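Local structure of oxalate biosynthetic component 1 (Burkholderia thailandensis, 5IKY) at residues V532-F535 with R536-E539; W93-G97 with S98-R102. The protein is a bifunctional enzyme of quorum sensing-dependent oxalate production, joining serine-hydrolase and lyase activities in one chain. All coordinates share one frame; numbering follows the deposited sequence.

Interaction 1: residues V532-F535 with R536-E539; sequences VALF and RQAE
One face of the Arg536 guanidinium lies against Val532: CG1 stands 3.5 Å above its plane, offset toward the rim, and comes within 3.6 Å of Arg536 NH1. Two flat groups meet at Phe535 and Glu539: ring and carboxylate planes are 89° apart, and OE2 of Glu539 comes obliquely to within 3.7 Å of Phe535 CE2.

Both pairs are i to i+4 neighbours on one helix. Val532 and Arg536 point the same way: with Val532 CG1 opposite the backbone N (chi1 163°) and the arginine extended from CG to NE, the aliphatic part of Arg536 runs past Val532 O, its CG 3.5 Å from that oxygen, before the guanidinium meets the methyl. The polar end continues to Asp523, with which Arg536 NH2 forms a salt bridge that probably helps to hold the group in place. On another side of the helix, Leu534 CD1 makes a looser contact, 3.9 Å, with Gln537 OE1.

Leu534 and Ala538 pack on Ile564 of helix 562-579, whereas Phe535 reaches Met719 of helix 715-734, so different sides of the helix serve different neighbours.

The backbone evidence is regular. Arg536 N to Val532 O (3.1 Å) and Glu539 N to Phe535 O (2.9 Å) are nearly straight, and the intervening Gln537 N to Ala533 O and Ala538 N to Leu534 O bonds are more bent. Four successive i+4 to i bonds, with phi and psi in the helical region throughout, are the signature of an alpha-helix, here the middle of helix 530-541.

Interaction 2: residues W93-G97 with S98-R102; sequences WTPSG and SVWHR
Trp93 lies under the side chain of Arg102, whose CG sits 3.5 Å from the centroid of the five-membered ring and only 15° off its normal, a CH-pi contact over the face. Beyond it, the extended arginine crosses the indole, and the ring and guanidinium planes differ by 58°. A second CH-pi contact pairs Pro95 with Trp100: Pro95 CB is 3.6 Å from the centroid of the six-membered ring, and Pro95 CD reaches Trp100 CZ3. The Trp100 side chain (chi1 -71°, CG opposite its carbonyl carbon) leans across to the first strand, bringing CE3 to 3.6 Å from Trp93 CB.

These four residues share one face of a two-stranded antiparallel hairpin; both of their pairs are non-hydrogen-bonded. Between them, Thr94 and His101 exchange two backbone bonds, Thr94 N to His101 O at 3.1 Å and His101 N to Thr94 O at 3.2 Å. On the other face of the hairpin, which carries Thr94 and His101, Thr94 OG1 lies above one face of the imidazole, toward its rim. A type II' turn from Ser96 to Val99 closes the hairpin, with Gly97 at positive phi.

Strand 99-102 is central in a three-stranded sheet; its backbone at Trp100 hydrogen-bonds to Ile70 of strand 70-71. Arg102 forms a salt bridge with Glu63, while both tryptophans pack on Leu88 of helix 82-90, which precedes the hairpin.

Overall arrangement
From the N terminus, interaction 2 comes first: residues 93-102 turn back on themselves without intervening residues, closing the tight hairpin that supplies the central and one outer strand of the three-stranded sheet in the N-terminal family region. Interaction 1 opens some 430 residues later, after the strands of the large parallel sheet; it spans successive turns within helix 530-541 and closes no long loop. The two are therefore in series, neither nested nor crossing. The centres of interactions 1 and 2 are 75 Å apart and the nearest atoms of interactions 1 and 2 about 59 Å apart, on opposite sides of the chain's centre. Interaction 2 joins adjacent strands beside helix 82-90; interaction 1 belongs to a helix placed against helices 562-579 and 715-734.

Interaction 1: residues V532-F535 with R536-E539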
loop_
_atom_site.group_PDB
_atom_site.type_symbol
_atom_site.label_atom_id
_atom_site.label_comp_id
_atom_site.label_asym_id
_atom_site.label_seq_id
_atom_site.Cartn_x
_atom_site.Cartn_y
_atom_site.Cartn_z
ATOM N N VAL A 532 -9.101 -13.443 -6.209
ATOM C CA VAL A 532 -10.243 -12.559 -6.433
ATOM C C VAL A 532 -11.258 -13.233 -7.353
ATOM O O VAL A 532 -12.470 -13.153 -7.134
ATOM C CB VAL A 532 -9.802 -11.201 -7.036
ATOM C CG1 VAL A 532 -10.984 -10.465 -7.655
ATOM C CG2 VAL A 532 -9.142 -10.343 -5.971
ATOM N N ALA A 533 -10.749 -13.918 -8.373
ATOM C CA ALA A 533 -11.597 -14.632 -9.319
ATOM C C ALA A 533 -12.310 -15.801 -8.647
ATOM O O ALA A 533 -13.470 -16.089 -8.948
ATOM C CB ALA A 533 -10.777 -15.120 -10.498
ATOM N N LEU A 534 -11.612 -16.471 -7.736
ATOM C CA LEU A 534 -12.175 -17.627 -7.050
ATOM C C LEU A 534 -13.318 -17.217 -6.127
ATOM O O LEU A 534 -14.337 -17.906 -6.049
ATOM C CB LEU A 534 -11.093 -18.365 -6.260
ATOM C CG LEU A 534 -11.539 -19.692 -5.641
ATOM C CD1 LEU A 534 -11.994 -20.656 -6.724
ATOM C CD2 LEU A 534 -10.420 -20.303 -4.816
ATOM N N PHE A 535 -13.154 -16.091 -5.438
ATOM C CA PHE A 535 -14.200 -15.579 -4.558
ATOM C C PHE A 535 -15.442 -15.172 -5.351
ATOM O O PHE A 535 -16.570 -15.447 -4.938
ATOM C CB PHE A 535 -13.691 -14.389 -3.739
ATOM C CG PHE A 535 -14.674 -13.903 -2.709
ATOM C CD1 PHE A 535 -14.750 -14.508 -1.463
ATOM C CD2 PHE A 535 -15.530 -12.850 -2.989
ATOM C CE1 PHE A 535 -15.660 -14.069 -0.516
ATOM C CE2 PHE A 535 -16.442 -12.407 -2.046
ATOM C CZ PHE A 535 -16.506 -13.017 -0.809
ATOM N N ARG A 536 -15.233 -14.511 -6.486
ATOM C CA ARG A 536 -16.342 -14.113 -7.351
ATOM C C ARG A 536 -17.031 -15.330 -7.958
ATOM O O ARG A 536 -18.211 -15.277 -8.306
ATOM C CB ARG A 536 -15.853 -13.179 -8.457
ATOM C CG ARG A 536 -15.555 -11.769 -7.980
ATOM C CD ARG A 536 -14.799 -10.992 -9.031
ATOM N NE ARG A 536 -14.625 -9.594 -8.659
ATOM C CZ ARG A 536 -13.787 -8.766 -9.271
ATOM N NH1 ARG A 536 -13.048 -9.206 -10.278
ATOM N NH2 ARG A 536 -13.684 -7.507 -8.872
ATOM N N GLN A 537 -16.287 -16.423 -8.080
ATOM C CA GLN A 537 -16.842 -17.680 -8.559
ATOM C C GLN A 537 -17.787 -18.275 -7.511
ATOM O O GLN A 537 -18.797 -18.897 -7.851
ATOM C CB GLN A 537 -15.715 -18.658 -8.903
ATOM C CG GLN A 537 -16.171 -19.910 -9.622
ATOM C CD GLN A 537 -15.030 -20.866 -9.902
ATOM O OE1 GLN A 537 -13.887 -20.448 -10.095
ATOM N NE2 GLN A 537 -15.333 -22.158 -9.921
ATOM N N ALA A 538 -17.456 -18.073 -6.236
ATOM C CA ALA A 538 -18.313 -18.521 -5.138
ATOM C C ALA A 538 -19.522 -17.624 -5.023
ATOM O O ALA A 538 -20.639 -18.088 -4.796
ATOM C CB ALA A 538 -17.545 -18.547 -3.825
ATOM N N GLU A 539 -19.282 -16.328 -5.180
ATOM C CA GLU A 539 -20.343 -15.340 -5.160
ATOM C C GLU A 539 -21.373 -15.657 -6.238
ATOM O O GLU A 539 -22.580 -15.554 -6.011
ATOM C CB GLU A 539 -19.752 -13.947 -5.355
ATOM C CG GLU A 539 -20.731 -12.810 -5.225
ATOM C CD GLU A 539 -20.029 -11.471 -5.193
ATOM O OE1 GLU A 539 -20.413 -10.580 -5.979
ATOM O OE2 GLU A 539 -19.094 -11.305 -4.379
#

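Interaction 2: residues W93-G97 with S98-R102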
loop_
_atom_site.group_PDB
_atom_site.type_symbol
_atom_site.label_atom_id
_atom_site.label_comp_id
_atom_site.label_asym_id
_atom_site.label_seq_id
_atom_site.Cartn_x
_atom_site.Cartn_y
_atom_site.Cartn_z
ATOM N N TRP A 93 49.124 19.745 -0.267
ATOM C CA TRP A 93 49.797 18.511 0.127
ATOM C C TRP A 93 51.230 18.781 0.579
ATOM O O TRP A 93 51.948 19.562 -0.044
ATOM C CB TRP A 93 49.795 17.505 -1.026
ATOM C CG TRP A 93 48.428 17.041 -1.427
ATOM C CD1 TRP A 93 47.503 17.743 -2.145
ATOM C CD2 TRP A 93 47.837 15.766 -1.150
ATOM N NE1 TRP A 93 46.370 16.986 -2.324
ATOM C CE2 TRP A 93 46.550 15.768 -1.725
ATOM C CE3 TRP A 93 48.269 14.623 -0.470
ATOM C CZ2 TRP A 93 45.692 14.676 -1.637
ATOM C CZ3 TRP A 93 47.416 13.539 -0.385
ATOM C CH2 TRP A 93 46.142 13.573 -0.964
ATOM N N THR A 94 51.642 18.137 1.666
ATOM C CA THR A 94 53.024 18.232 2.123
ATOM C C THR A 94 53.713 16.880 2.016
ATOM O O THR A 94 53.130 15.852 2.362
ATOM C CB THR A 94 53.123 18.734 3.574
ATOM O OG1 THR A 94 52.404 17.846 4.439
ATOM C CG2 THR A 94 52.553 20.136 3.694
ATOM N N PRO A 95 54.962 16.878 1.530
ATOM C CA PRO A 95 55.725 15.642 1.357
ATOM C C PRO A 95 56.409 15.192 2.641
ATOM O O PRO A 95 56.632 15.989 3.550
ATOM C CB PRO A 95 56.758 16.023 0.300
ATOM C CG PRO A 95 57.010 17.466 0.557
ATOM C CD PRO A 95 55.702 18.053 1.035
ATOM N N SER A 96 56.736 13.909 2.701
ATOM C CA SER A 96 57.463 13.344 3.825
ATOM C C SER A 96 58.205 12.114 3.323
ATOM O O SER A 96 57.846 10.977 3.638
ATOM C CB SER A 96 56.516 12.996 4.974
ATOM O OG SER A 96 57.212 12.405 6.056
ATOM N N GLY A 97 59.239 12.359 2.524
ATOM C CA GLY A 97 59.933 11.297 1.826
ATOM C C GLY A 97 59.175 10.930 0.567
ATOM O O GLY A 97 58.968 11.764 -0.315
ATOM N N SER A 98 58.748 9.675 0.486
ATOM C CA SER A 98 57.979 9.203 -0.657
ATOM C C SER A 98 56.482 9.419 -0.449
ATOM O O SER A 98 55.697 9.332 -1.394
ATOM C CB SER A 98 58.260 7.721 -0.914
ATOM O OG SER A 98 58.036 6.950 0.255
ATOM N N VAL A 99 56.093 9.706 0.790
ATOM C CA VAL A 99 54.681 9.801 1.148
ATOM C C VAL A 99 54.167 11.238 1.202
ATOM O O VAL A 99 54.706 12.077 1.922
ATOM C CB VAL A 99 54.406 9.140 2.515
ATOM C CG1 VAL A 99 52.941 9.305 2.899
ATOM C CG2 VAL A 99 54.799 7.670 2.488
ATOM N N TRP A 100 53.116 11.508 0.436
ATOM C CA TRP A 100 52.414 12.783 0.502
ATOM C C TRP A 100 51.125 12.627 1.302
ATOM O O TRP A 100 50.486 11.576 1.262
ATOM C CB TRP A 100 52.091 13.305 -0.902
ATOM C CG TRP A 100 53.279 13.774 -1.683
ATOM C CD1 TRP A 100 54.193 12.996 -2.330
ATOM C CD2 TRP A 100 53.671 15.132 -1.916
ATOM N NE1 TRP A 100 55.135 13.785 -2.944
ATOM C CE2 TRP A 100 54.836 15.101 -2.706
ATOM C CE3 TRP A 100 53.152 16.372 -1.529
ATOM C CZ2 TRP A 100 55.491 16.259 -3.116
ATOM C CZ3 TRP A 100 53.804 17.521 -1.937
ATOM C CH2 TRP A 100 54.962 17.456 -2.722
ATOM N N HIS A 101 50.745 13.674 2.026
ATOM C CA HIS A 101 49.473 13.677 2.742
ATOM C C HIS A 101 48.956 15.102 2.900
ATOM O O HIS A 101 49.735 16.054 2.912
ATOM C CB HIS A 101 49.616 13.001 4.108
ATOM C CG HIS A 101 50.604 13.664 5.014
ATOM N ND1 HIS A 101 50.233 14.584 5.970
ATOM C CD2 HIS A 101 51.948 13.538 5.113
ATOM C CE1 HIS A 101 51.308 15.001 6.618
ATOM N NE2 HIS A 101 52.361 14.381 6.116
ATOM N N ARG A 102 47.639 15.247 3.013
ATOM C CA ARG A 102 47.034 16.570 3.106
ATOM C C ARG A 102 47.039 17.120 4.524
ATOM O O ARG A 102 46.467 16.527 5.438
ATOM C CB ARG A 102 45.601 16.550 2.576
ATOM C CG ARG A 102 45.462 17.173 1.202
ATOM C CD ARG A 102 44.064 17.706 0.977
ATOM N NE ARG A 102 43.908 18.275 -0.357
ATOM C CZ ARG A 102 42.775 18.794 -0.817
ATOM N NH1 ARG A 102 41.695 18.810 -0.048
ATOM N NH2 ARG A 102 42.718 19.290 -2.045
#